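Local structure of sialidase B (Streptococcus pneumoniae serotype 4, 4XJW) at residues N44-L49 and F67-G72; S90-L95 and L641-V646; E105-F110 and Y122-E127; V268-D273 and Y384-D389. The protein cleaves terminal alpha-linked sialic acid from glycoproteins, glycolipids and oligosaccharides, acting as an intramolecular trans-sialidase of glycosyl hydrolase family 33. The protein carries 1 engineered substitution. All coordinates share one frame; numbering follows the deposited sequence.

Contact 1 of 4, residues N44-L49 and F67-G72; sequences NSLQAL and FMRDSG
Q47 and M68 face each other as a hydrogen-bonded pair of antiparallel strands: M68 N donates to Q47 O at 2.9 Å and Q47 N to M68 O at 3.0 Å, both bonds nearly straight. Their side chains run alongside each other on one face of the sheet. In both, CG is wedged between the backbone N and the carbonyl carbon (chi1 56° in Q47, 63° in M68), which brings Q47 CG within 3.6 Å of M68 CG. Farther along, Q47 NE2 lies 3.4 Å from M68 SD in a weak hydrogen bond to sulfur. L46, A48, F67 and R69 occupy the other face. There L46 sends its CD1 branch slantwise to F67, 3.6 Å from F67 CD1, and the same methyl sits over one face of the R69 guanidinium. A water at the edge of that group accepts from R69 NH1 and donates to S45 O. S45 O also receives D70 N at 3.0 Å, from above its carbonyl plane, where the chain enters the type I turn R69-G72. Outside this shell, R69 NE forms a salt bridge with E73, K164 N donates to Q47 OE1, and M68 and L49 pack on F38 of strand 32-39. Since N44 N also donates to Q47 OE1, two N-H groups grip this buried oxygen, which fixes the flip of the amide and is consistent with its nitrogen facing the sulfur.

Contact 2 of 4, residues S90-L95 and L641-V646; sequences SRPASL and LHLSNV
R91 crosses L643 at a slant, its CG 3.5 Å from L643 CD2, and this is the tight part of the contact. With CG swung opposite the backbone N (chi1 -162°), the arginine reaches from the end of strand 85-91 to the loop 641-646. L643 CB lies over one face of the guanidinium, while its CD1 branch meets A93 CB at 4.0 Å. A bend at chi3 (82°) turns the charged end back over its own chain, where NE donates to P92 O at 3.0 Å and NH2 to A93 O at 2.9 Å, both close to the guanidinium plane. Across the contact R91 NH1 donates to S644 O at 2.9 Å, on a lone pair in the carbonyl plane, though the bond is bent (141°). V646 CG1 makes a van der Waals contact with R91 NH2. The looser side lies at the partly exposed N645, whose link to the arginine runs through a water that accepts from R91 NH2 at 2.8 Å and donates to N645 O. Backbone carbonyls and one water thus hold the buried cation, probably spreading its charge over several dipoles. The arrangement is an interdomain joint: R91 of the lectin-like N-terminal beta-sandwich packs against and bonds a loop of the sialidase beta-propeller, whose V646 side chain is about 7 Å from that of R207, a substrate-binding residue by similarity.

Contact 3 of 4, residues E105-F110 and Y122-E127; sequences ENTLVF and YVNGIE
A beta hairpin of the lectin-like N-terminal domain, strands 102-113 and 118-123, is joined here just where its second strand bends into the type I' turn V123-I126. V109 and Y122 form the hydrogen-bonded pair, with Y122 N donating to V109 O at 2.8 Å and V109 N to Y122 O at 2.9 Å. Next to them L108 and V123 are the non-hydrogen-bonded pair, and L108 CD1 approaches V123 CG2 to 4.3 Å on their shared face. On the other face the Y122 ring turns its edge to the backbone, CD1 lying 3.5 Å from V109 O. N124 then prolongs the pairing although its backbone has already entered the turn. Its N donates to T107 O at 2.8 Å; its side chain, with CG opposite the carbonyl carbon (chi1 -61°), bends back so that OD1 accepts T107 N at 2.9 Å. N124 ND2 donates almost straight (167°) to N106 OD1 at 3.0 Å, on a lone pair in the carbonyl plane, and the two amides are nearly coplanar (23° between planes). Held at both ends, the N124 amide has its flip fixed. A water donates to T107 O and accepts from G125 N, tying the turn to strand 102-113. T107 OG1 bonds K37 NZ of strand 32-39, and Y122 OH bonds D179 OD1. Strand 32-39 pairs with the opposite edge of strand 102-113, through N106 with F38, L108 with M36 and F110 with V34, while L108 and V123 pack on I74 of strand 74-80 in the second sheet of the sandwich.

Contact 4 of 4, residues V268-D273 and Y384-D389; sequences VYWPRD and YSVDFD
An edge-to-face aromatic pair, F388 against W270, joins the domain inserted in the sialidase propeller, here the end of its strand 377-387, to the propeller loop 268-273. The edge of F388 carrying CE2 and CZ points at the face of the tryptophan's six-membered ring; the centroids are 4.9 Å apart and the planes stand at 85°. F388 CE2 comes to 3.8 Å from W270 CZ3. P271 and F388 point toward each other, and P271 CD lies over the phenylalanine face, a CH-pi contact with CD 3.8 Å from the ring centroid and 27° off the normal. The same CD also lies over W270, toward the rim of the indole, so proline and phenylalanine share that tryptophan face. With CG opposite its carbonyl carbon (chi1 -74°), F388 carries its ring toward W270 and P271. The valines close the side of the cluster: V386 CG2 sits at the indole edge, 4.2 Å from W270 CZ3, and also meets V268 CG2 at 4.2 Å. The cluster is apolar throughout, and the indole N-H is used outside it, with NE1 donating to S279 O. Polar bonds frame the strand end instead, V386 N donating to Q266 OE1 and D387 OD1 forming a salt bridge with R394. F388 is the middle residue of an Asx turn, in which D387 OD1 accepts D389 N at 2.8 Å on its anti lone pair.

In the fold
Contact 2 is the hub. It meets contact 1, about 15 Å away between centres, where G72 O lies 2.9 Å from S94 N and L95 packs on M68; it meets contact 3, about 12 Å away, where N645 O touches I126 CD1 and S94 O touches V123 CG1. Contacts 1 and 3 lie within the N-terminal sandwich without touching each other. Toward contact 4, about 17 Å off, L641 O lies 2.8 Å from R272 NE and H642 stacks edge-to-face on W270. Side chain to side chain, V646 is about 10 Å from Y615, the nucleophile by similarity, and W270 about 12 Å from D232, the proton acceptor by similarity. The optactin pocket, which includes Y212 and K461, contains no residue of the four contacts.

Contact 1 of 4, residues N44-L49 and F67-G72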
# COMPACT_ATOMS: atom_id res chain seq x y z
N ASN A 44 -9.08 -25.17 -4.67
CA ASN A 44 -7.92 -26.06 -4.70
C ASN A 44 -6.67 -25.21 -5.00
O ASN A 44 -6.80 -24.04 -5.36
CB ASN A 44 -8.11 -27.14 -5.77
CG ASN A 44 -9.31 -28.04 -5.49
OD1 ASN A 44 -9.55 -28.43 -4.35
ND2 ASN A 44 -10.08 -28.34 -6.53
N SER A 45 -5.47 -25.78 -4.83
CA SER A 45 -4.25 -24.98 -4.98
C SER A 45 -4.11 -24.34 -6.37
O SER A 45 -3.68 -23.18 -6.49
CB SER A 45 -3.00 -25.80 -4.62
OG SER A 45 -2.89 -26.93 -5.44
N LEU A 46 -4.50 -25.08 -7.40
CA LEU A 46 -4.53 -24.60 -8.78
C LEU A 46 -5.76 -25.20 -9.45
O LEU A 46 -5.92 -26.42 -9.46
CB LEU A 46 -3.27 -25.01 -9.55
CG LEU A 46 -3.32 -24.75 -11.06
CD1 LEU A 46 -3.37 -23.26 -11.36
CD2 LEU A 46 -2.15 -25.38 -11.79
N GLN A 47 -6.62 -24.34 -10.00
CA GLN A 47 -7.84 -24.82 -10.64
C GLN A 47 -8.26 -23.97 -11.82
O GLN A 47 -8.13 -22.74 -11.79
CB GLN A 47 -8.99 -24.90 -9.63
CG GLN A 47 -9.30 -23.60 -8.89
CD GLN A 47 -10.37 -23.79 -7.82
OE1 GLN A 47 -10.47 -24.86 -7.20
NE2 GLN A 47 -11.19 -22.77 -7.62
N ALA A 48 -8.74 -24.64 -12.88
CA ALA A 48 -9.27 -23.95 -14.05
C ALA A 48 -10.74 -23.64 -13.85
O ALA A 48 -11.52 -24.50 -13.42
CB ALA A 48 -9.06 -24.80 -15.32
N LEU A 49 -11.14 -22.40 -14.16
CA LEU A 49 -12.53 -22.03 -14.10
C LEU A 49 -13.21 -22.31 -15.44
O LEU A 49 -14.37 -22.73 -15.49
CB LEU A 49 -12.66 -20.55 -13.73
CG LEU A 49 -12.09 -20.21 -12.35
CD1 LEU A 49 -12.13 -18.72 -12.07
CD2 LEU A 49 -12.81 -20.98 -11.25
N PHE A 67 -7.48 -19.64 -15.21
CA PHE A 67 -7.21 -20.38 -13.97
C PHE A 67 -7.03 -19.45 -12.77
O PHE A 67 -6.85 -18.23 -12.93
CB PHE A 67 -5.99 -21.29 -14.11
CG PHE A 67 -4.68 -20.54 -14.26
CD1 PHE A 67 -3.93 -20.19 -13.14
CD2 PHE A 67 -4.21 -20.18 -15.52
CE1 PHE A 67 -2.74 -19.48 -13.27
CE2 PHE A 67 -3.02 -19.49 -15.67
CZ PHE A 67 -2.28 -19.13 -14.53
N MET A 68 -7.09 -20.04 -11.58
CA MET A 68 -6.77 -19.33 -10.35
C MET A 68 -5.95 -20.22 -9.43
O MET A 68 -5.84 -21.44 -9.64
CB MET A 68 -8.03 -18.89 -9.61
CG MET A 68 -8.91 -20.05 -9.15
SD MET A 68 -10.32 -19.52 -8.16
CE MET A 68 -9.56 -19.18 -6.58
N ARG A 69 -5.37 -19.60 -8.41
CA ARG A 69 -4.61 -20.32 -7.40
C ARG A 69 -5.18 -19.98 -6.03
O ARG A 69 -5.85 -18.95 -5.88
CB ARG A 69 -3.13 -19.94 -7.44
CG ARG A 69 -2.40 -20.36 -8.70
CD ARG A 69 -0.90 -20.11 -8.58
NE ARG A 69 -0.18 -20.44 -9.81
CZ ARG A 69 0.31 -21.64 -10.09
NH1 ARG A 69 0.17 -22.65 -9.24
NH2 ARG A 69 0.94 -21.85 -11.24
N ASP A 70 -4.92 -20.83 -5.05
CA ASP A 70 -5.45 -20.58 -3.72
C ASP A 70 -4.75 -19.42 -2.99
O ASP A 70 -5.08 -19.10 -1.86
CB ASP A 70 -5.49 -21.86 -2.86
CG ASP A 70 -4.11 -22.38 -2.52
OD1 ASP A 70 -3.11 -21.77 -2.93
OD2 ASP A 70 -4.05 -23.42 -1.83
N SER A 71 -3.79 -18.79 -3.68
CA SER A 71 -3.13 -17.58 -3.21
C SER A 71 -3.94 -16.36 -3.61
O SER A 71 -3.68 -15.26 -3.13
CB SER A 71 -1.77 -17.46 -3.88
OG SER A 71 -1.94 -17.32 -5.28
N GLY A 72 -4.90 -16.56 -4.50
CA GLY A 72 -5.69 -15.45 -5.02
C GLY A 72 -5.22 -14.98 -6.39
O GLY A 72 -5.79 -14.04 -6.94
O HOH W 1 -0.88 -22.95 -6.59

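Contact 2 of 4, residues S90-L95 and L641-V646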
# COMPACT_ATOMS: atom_id res chain seq x y z
N SER A 90 -0.48 -13.86 -15.89
CA SER A 90 -1.13 -13.95 -14.59
C SER A 90 -0.75 -12.77 -13.72
O SER A 90 0.20 -12.05 -14.01
CB SER A 90 -0.73 -15.26 -13.89
OG SER A 90 0.62 -15.19 -13.49
N ARG A 91 -1.52 -12.57 -12.65
CA ARG A 91 -1.10 -11.67 -11.60
C ARG A 91 -1.53 -12.19 -10.24
O ARG A 91 -2.68 -12.59 -10.07
CB ARG A 91 -1.66 -10.26 -11.79
CG ARG A 91 -0.88 -9.24 -10.98
CD ARG A 91 -1.70 -7.97 -10.76
NE ARG A 91 -2.63 -8.10 -9.64
CZ ARG A 91 -3.38 -7.10 -9.19
NH1 ARG A 91 -3.30 -5.91 -9.77
NH2 ARG A 91 -4.21 -7.31 -8.16
N PRO A 92 -0.61 -12.18 -9.27
CA PRO A 92 -0.98 -12.53 -7.90
C PRO A 92 -2.05 -11.61 -7.32
O PRO A 92 -2.31 -10.53 -7.88
CB PRO A 92 0.34 -12.33 -7.14
CG PRO A 92 1.39 -12.65 -8.18
CD PRO A 92 0.85 -12.03 -9.44
N ALA A 93 -2.65 -12.04 -6.21
CA ALA A 93 -3.53 -11.21 -5.37
C ALA A 93 -4.58 -10.47 -6.18
O ALA A 93 -4.70 -9.25 -6.09
CB ALA A 93 -2.69 -10.21 -4.55
N SER A 94 -5.34 -11.21 -6.98
CA SER A 94 -6.36 -10.60 -7.83
C SER A 94 -7.81 -10.84 -7.38
O SER A 94 -8.73 -10.24 -7.94
CB SER A 94 -6.18 -11.06 -9.28
OG SER A 94 -4.96 -10.59 -9.81
N LEU A 95 -8.01 -11.71 -6.39
CA LEU A 95 -9.36 -12.21 -6.06
C LEU A 95 -9.77 -11.96 -4.62
O LEU A 95 -8.94 -11.77 -3.74
CB LEU A 95 -9.41 -13.74 -6.27
CG LEU A 95 -9.19 -14.25 -7.69
CD1 LEU A 95 -9.14 -15.78 -7.70
CD2 LEU A 95 -10.29 -13.77 -8.60
N LEU A 641 5.54 -8.14 -5.93
CA LEU A 641 5.96 -6.75 -6.11
C LEU A 641 5.15 -6.11 -7.22
O LEU A 641 4.70 -6.79 -8.14
CB LEU A 641 7.44 -6.70 -6.51
CG LEU A 641 8.40 -7.36 -5.53
CD1 LEU A 641 9.78 -7.36 -6.15
CD2 LEU A 641 8.42 -6.58 -4.23
N HIS A 642 4.95 -4.80 -7.12
CA HIS A 642 4.46 -4.00 -8.25
C HIS A 642 3.07 -4.39 -8.73
O HIS A 642 2.85 -4.60 -9.94
CB HIS A 642 5.47 -4.03 -9.41
CG HIS A 642 6.90 -3.91 -8.97
ND1 HIS A 642 7.29 -3.08 -7.95
CD2 HIS A 642 8.01 -4.57 -9.38
CE1 HIS A 642 8.60 -3.21 -7.76
NE2 HIS A 642 9.06 -4.10 -8.63
N LEU A 643 2.13 -4.49 -7.79
CA LEU A 643 0.74 -4.76 -8.11
C LEU A 643 -0.05 -3.49 -7.95
O LEU A 643 0.14 -2.76 -6.97
CB LEU A 643 0.15 -5.82 -7.17
CG LEU A 643 0.92 -7.13 -7.01
CD1 LEU A 643 0.28 -8.02 -5.96
CD2 LEU A 643 1.04 -7.87 -8.33
N SER A 644 -0.95 -3.24 -8.90
CA SER A 644 -1.81 -2.07 -8.83
C SER A 644 -3.17 -2.35 -8.19
O SER A 644 -3.75 -3.44 -8.34
CB SER A 644 -2.00 -1.48 -10.22
OG SER A 644 -0.77 -1.00 -10.72
N ASN A 645 -3.67 -1.36 -7.47
CA ASN A 645 -5.03 -1.38 -6.92
C ASN A 645 -5.28 -2.54 -5.96
O ASN A 645 -6.33 -3.18 -5.99
CB ASN A 645 -6.07 -1.36 -8.05
CG ASN A 645 -6.13 -0.03 -8.76
OD1 ASN A 645 -5.36 0.88 -8.46
ND2 ASN A 645 -7.04 0.08 -9.73
N VAL A 646 -4.29 -2.77 -5.10
CA VAL A 646 -4.41 -3.77 -4.04
C VAL A 646 -4.65 -3.16 -2.65
O VAL A 646 -5.00 -3.88 -1.72
CB VAL A 646 -3.19 -4.71 -4.00
CG1 VAL A 646 -3.20 -5.63 -5.22
CG2 VAL A 646 -1.88 -3.88 -3.94
O HOH W 2 -6.56 -6.03 -7.24

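Contact 3 of 4, residues E105-F110 and Y122-E127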
# COMPACT_ATOMS: atom_id res chain seq x y z
N GLU A 105 -18.85 -12.80 -4.69
CA GLU A 105 -19.02 -12.98 -6.12
C GLU A 105 -18.01 -12.11 -6.84
O GLU A 105 -18.17 -10.90 -6.94
CB GLU A 105 -20.43 -12.60 -6.56
CG GLU A 105 -20.59 -12.67 -8.08
CD GLU A 105 -22.04 -12.65 -8.52
OE1 GLU A 105 -22.47 -11.63 -9.09
OE2 GLU A 105 -22.74 -13.67 -8.31
N ASN A 106 -16.94 -12.74 -7.32
CA ASN A 106 -15.95 -12.05 -8.13
C ASN A 106 -16.45 -11.86 -9.54
O ASN A 106 -17.11 -12.75 -10.09
CB ASN A 106 -14.64 -12.83 -8.20
CG ASN A 106 -14.00 -13.01 -6.85
OD1 ASN A 106 -13.33 -12.11 -6.33
ND2 ASN A 106 -14.20 -14.18 -6.26
N THR A 107 -16.13 -10.72 -10.13
CA THR A 107 -16.54 -10.44 -11.50
C THR A 107 -15.30 -10.40 -12.37
O THR A 107 -14.47 -9.48 -12.26
CB THR A 107 -17.31 -9.10 -11.61
OG1 THR A 107 -18.44 -9.10 -10.73
CG2 THR A 107 -17.81 -8.87 -13.05
N LEU A 108 -15.17 -11.40 -13.23
CA LEU A 108 -13.99 -11.52 -14.08
C LEU A 108 -14.37 -11.17 -15.52
O LEU A 108 -15.38 -11.62 -16.02
CB LEU A 108 -13.43 -12.94 -13.96
CG LEU A 108 -12.21 -13.29 -14.81
CD1 LEU A 108 -11.34 -14.33 -14.11
CD2 LEU A 108 -12.61 -13.80 -16.20
N VAL A 109 -13.56 -10.34 -16.16
CA VAL A 109 -13.75 -10.02 -17.58
C VAL A 109 -12.42 -10.22 -18.31
O VAL A 109 -11.43 -9.56 -18.00
CB VAL A 109 -14.20 -8.57 -17.79
CG1 VAL A 109 -14.40 -8.29 -19.29
CG2 VAL A 109 -15.48 -8.30 -17.03
N PHE A 110 -12.41 -11.12 -19.30
CA PHE A 110 -11.18 -11.36 -20.05
C PHE A 110 -11.41 -10.98 -21.50
O PHE A 110 -12.35 -11.46 -22.12
CB PHE A 110 -10.75 -12.82 -19.95
CG PHE A 110 -9.52 -13.12 -20.77
CD1 PHE A 110 -8.29 -12.62 -20.38
CD2 PHE A 110 -9.61 -13.88 -21.93
CE1 PHE A 110 -7.15 -12.88 -21.13
CE2 PHE A 110 -8.48 -14.16 -22.68
CZ PHE A 110 -7.24 -13.66 -22.28
N TYR A 122 -9.55 -8.31 -16.31
CA TYR A 122 -10.07 -7.48 -15.23
C TYR A 122 -10.70 -8.39 -14.19
O TYR A 122 -11.39 -9.34 -14.54
CB TYR A 122 -11.15 -6.53 -15.73
CG TYR A 122 -10.80 -5.66 -16.91
CD1 TYR A 122 -10.95 -6.13 -18.21
CD2 TYR A 122 -10.36 -4.35 -16.73
CE1 TYR A 122 -10.65 -5.32 -19.30
CE2 TYR A 122 -10.07 -3.53 -17.81
CZ TYR A 122 -10.21 -4.03 -19.09
OH TYR A 122 -9.92 -3.23 -20.17
N VAL A 123 -10.46 -8.12 -12.92
CA VAL A 123 -11.21 -8.81 -11.88
C VAL A 123 -11.71 -7.77 -10.91
O VAL A 123 -10.93 -6.92 -10.48
CB VAL A 123 -10.35 -9.84 -11.14
CG1 VAL A 123 -11.18 -10.53 -10.08
CG2 VAL A 123 -9.78 -10.87 -12.11
N ASN A 124 -13.01 -7.80 -10.61
CA ASN A 124 -13.62 -6.86 -9.67
C ASN A 124 -13.41 -5.39 -10.06
O ASN A 124 -13.23 -4.52 -9.21
CB ASN A 124 -13.19 -7.17 -8.24
CG ASN A 124 -13.63 -8.55 -7.82
OD1 ASN A 124 -14.64 -9.04 -8.32
ND2 ASN A 124 -12.90 -9.19 -6.93
N GLY A 125 -13.42 -5.15 -11.37
CA GLY A 125 -13.33 -3.80 -11.89
C GLY A 125 -11.92 -3.25 -11.90
O GLY A 125 -11.71 -2.04 -12.03
N ILE A 126 -10.94 -4.14 -11.75
CA ILE A 126 -9.55 -3.76 -11.74
C ILE A 126 -8.78 -4.48 -12.85
O ILE A 126 -8.79 -5.72 -12.92
CB ILE A 126 -8.91 -4.11 -10.38
CG1 ILE A 126 -9.57 -3.30 -9.26
CG2 ILE A 126 -7.41 -3.84 -10.39
CD1 ILE A 126 -9.15 -3.76 -7.86
N GLU A 127 -8.12 -3.72 -13.72
CA GLU A 127 -7.25 -4.31 -14.73
C GLU A 127 -6.01 -4.89 -14.08
O GLU A 127 -5.18 -4.15 -13.55
CB GLU A 127 -6.84 -3.27 -15.78
CG GLU A 127 -6.08 -3.88 -16.94
CD GLU A 127 -5.46 -2.83 -17.85
OE1 GLU A 127 -6.22 -2.12 -18.52
OE2 GLU A 127 -4.22 -2.74 -17.87
O HOH W 3 -13.76 -6.90 -13.59

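Contact 4 of 4, residues V268-D273 and Y384-D389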
# COMPACT_ATOMS: atom_id res chain seq x y z
N VAL A 268 3.86 4.54 -14.40
CA VAL A 268 4.74 3.59 -15.09
C VAL A 268 4.35 2.17 -14.74
O VAL A 268 4.07 1.85 -13.58
CB VAL A 268 6.22 3.80 -14.69
CG1 VAL A 268 7.14 2.92 -15.53
CG2 VAL A 268 6.61 5.26 -14.82
N TYR A 269 4.31 1.31 -15.75
CA TYR A 269 4.21 -0.12 -15.51
C TYR A 269 5.59 -0.63 -15.11
O TYR A 269 6.49 -0.70 -15.94
CB TYR A 269 3.74 -0.85 -16.77
CG TYR A 269 3.85 -2.34 -16.62
CD1 TYR A 269 2.88 -3.06 -15.93
CD2 TYR A 269 4.96 -3.03 -17.11
CE1 TYR A 269 3.00 -4.44 -15.76
CE2 TYR A 269 5.09 -4.40 -16.95
CZ TYR A 269 4.10 -5.10 -16.28
OH TYR A 269 4.23 -6.46 -16.12
N TRP A 270 5.76 -0.97 -13.84
CA TRP A 270 7.04 -1.45 -13.36
C TRP A 270 7.17 -2.94 -13.68
O TRP A 270 6.24 -3.70 -13.43
CB TRP A 270 7.19 -1.21 -11.86
CG TRP A 270 8.56 -0.76 -11.49
CD1 TRP A 270 9.54 -1.48 -10.84
CD2 TRP A 270 9.15 0.50 -11.81
NE1 TRP A 270 10.67 -0.73 -10.72
CE2 TRP A 270 10.47 0.49 -11.30
CE3 TRP A 270 8.68 1.65 -12.46
CZ2 TRP A 270 11.32 1.60 -11.43
CZ3 TRP A 270 9.52 2.73 -12.58
CH2 TRP A 270 10.83 2.70 -12.08
N PRO A 271 8.32 -3.35 -14.22
CA PRO A 271 8.49 -4.75 -14.64
C PRO A 271 8.41 -5.74 -13.47
O PRO A 271 8.91 -5.47 -12.37
CB PRO A 271 9.89 -4.75 -15.28
CG PRO A 271 10.60 -3.55 -14.70
CD PRO A 271 9.51 -2.52 -14.48
N ARG A 272 7.76 -6.88 -13.74
CA ARG A 272 7.55 -7.93 -12.74
C ARG A 272 8.38 -9.19 -13.02
O ARG A 272 8.31 -10.16 -12.28
CB ARG A 272 6.06 -8.28 -12.64
CG ARG A 272 5.13 -7.06 -12.53
CD ARG A 272 3.73 -7.43 -12.00
NE ARG A 272 3.87 -7.88 -10.62
CZ ARG A 272 3.88 -9.16 -10.25
NH1 ARG A 272 3.65 -10.10 -11.15
NH2 ARG A 272 4.09 -9.49 -8.99
N ASP A 273 9.18 -9.19 -14.08
CA ASP A 273 10.02 -10.36 -14.38
C ASP A 273 11.21 -10.48 -13.43
O ASP A 273 11.58 -9.51 -12.77
CB ASP A 273 10.53 -10.27 -15.80
CG ASP A 273 11.42 -9.09 -16.00
OD1 ASP A 273 10.87 -7.98 -16.21
OD2 ASP A 273 12.66 -9.26 -15.92
N TYR A 384 13.98 15.06 -13.86
CA TYR A 384 14.23 13.75 -14.46
C TYR A 384 12.93 13.02 -14.76
O TYR A 384 11.92 13.23 -14.08
CB TYR A 384 15.03 12.86 -13.51
CG TYR A 384 16.46 13.30 -13.26
CD1 TYR A 384 16.76 14.21 -12.26
CD2 TYR A 384 17.51 12.76 -14.00
CE1 TYR A 384 18.06 14.60 -12.00
CE2 TYR A 384 18.81 13.14 -13.75
CZ TYR A 384 19.09 14.05 -12.76
OH TYR A 384 20.39 14.43 -12.51
N SER A 385 12.98 12.14 -15.76
CA SER A 385 11.91 11.20 -16.04
C SER A 385 12.54 9.81 -16.11
O SER A 385 13.75 9.70 -16.30
CB SER A 385 11.23 11.52 -17.36
OG SER A 385 10.37 12.64 -17.26
N VAL A 386 11.74 8.76 -15.98
CA VAL A 386 12.25 7.40 -16.07
C VAL A 386 11.61 6.62 -17.21
O VAL A 386 10.47 6.87 -17.58
CB VAL A 386 12.10 6.63 -14.74
CG1 VAL A 386 12.73 7.40 -13.61
CG2 VAL A 386 10.64 6.33 -14.45
N ASP A 387 12.34 5.65 -17.76
CA ASP A 387 11.78 4.78 -18.79
C ASP A 387 12.54 3.46 -18.86
O ASP A 387 13.66 3.34 -18.35
CB ASP A 387 11.80 5.46 -20.16
CG ASP A 387 13.19 5.52 -20.76
OD1 ASP A 387 13.60 4.53 -21.42
OD2 ASP A 387 13.88 6.54 -20.56
N PHE A 388 11.93 2.48 -19.50
CA PHE A 388 12.54 1.17 -19.72
C PHE A 388 12.67 0.91 -21.22
O PHE A 388 12.77 -0.24 -21.64
CB PHE A 388 11.69 0.07 -19.09
CG PHE A 388 11.77 0.01 -17.59
CD1 PHE A 388 12.74 -0.75 -16.96
CD2 PHE A 388 10.86 0.71 -16.81
CE1 PHE A 388 12.82 -0.82 -15.58
CE2 PHE A 388 10.93 0.65 -15.43
CZ PHE A 388 11.91 -0.10 -14.81
N ASP A 389 12.66 1.98 -22.01
CA ASP A 389 12.70 1.84 -23.48
C ASP A 389 13.95 1.11 -24.00
O ASP A 389 13.91 0.51 -25.07
CB ASP A 389 12.57 3.21 -24.15
CG ASP A 389 11.23 3.87 -23.89
OD1 ASP A 389 10.36 3.22 -23.27
OD2 ASP A 389 11.05 5.03 -24.30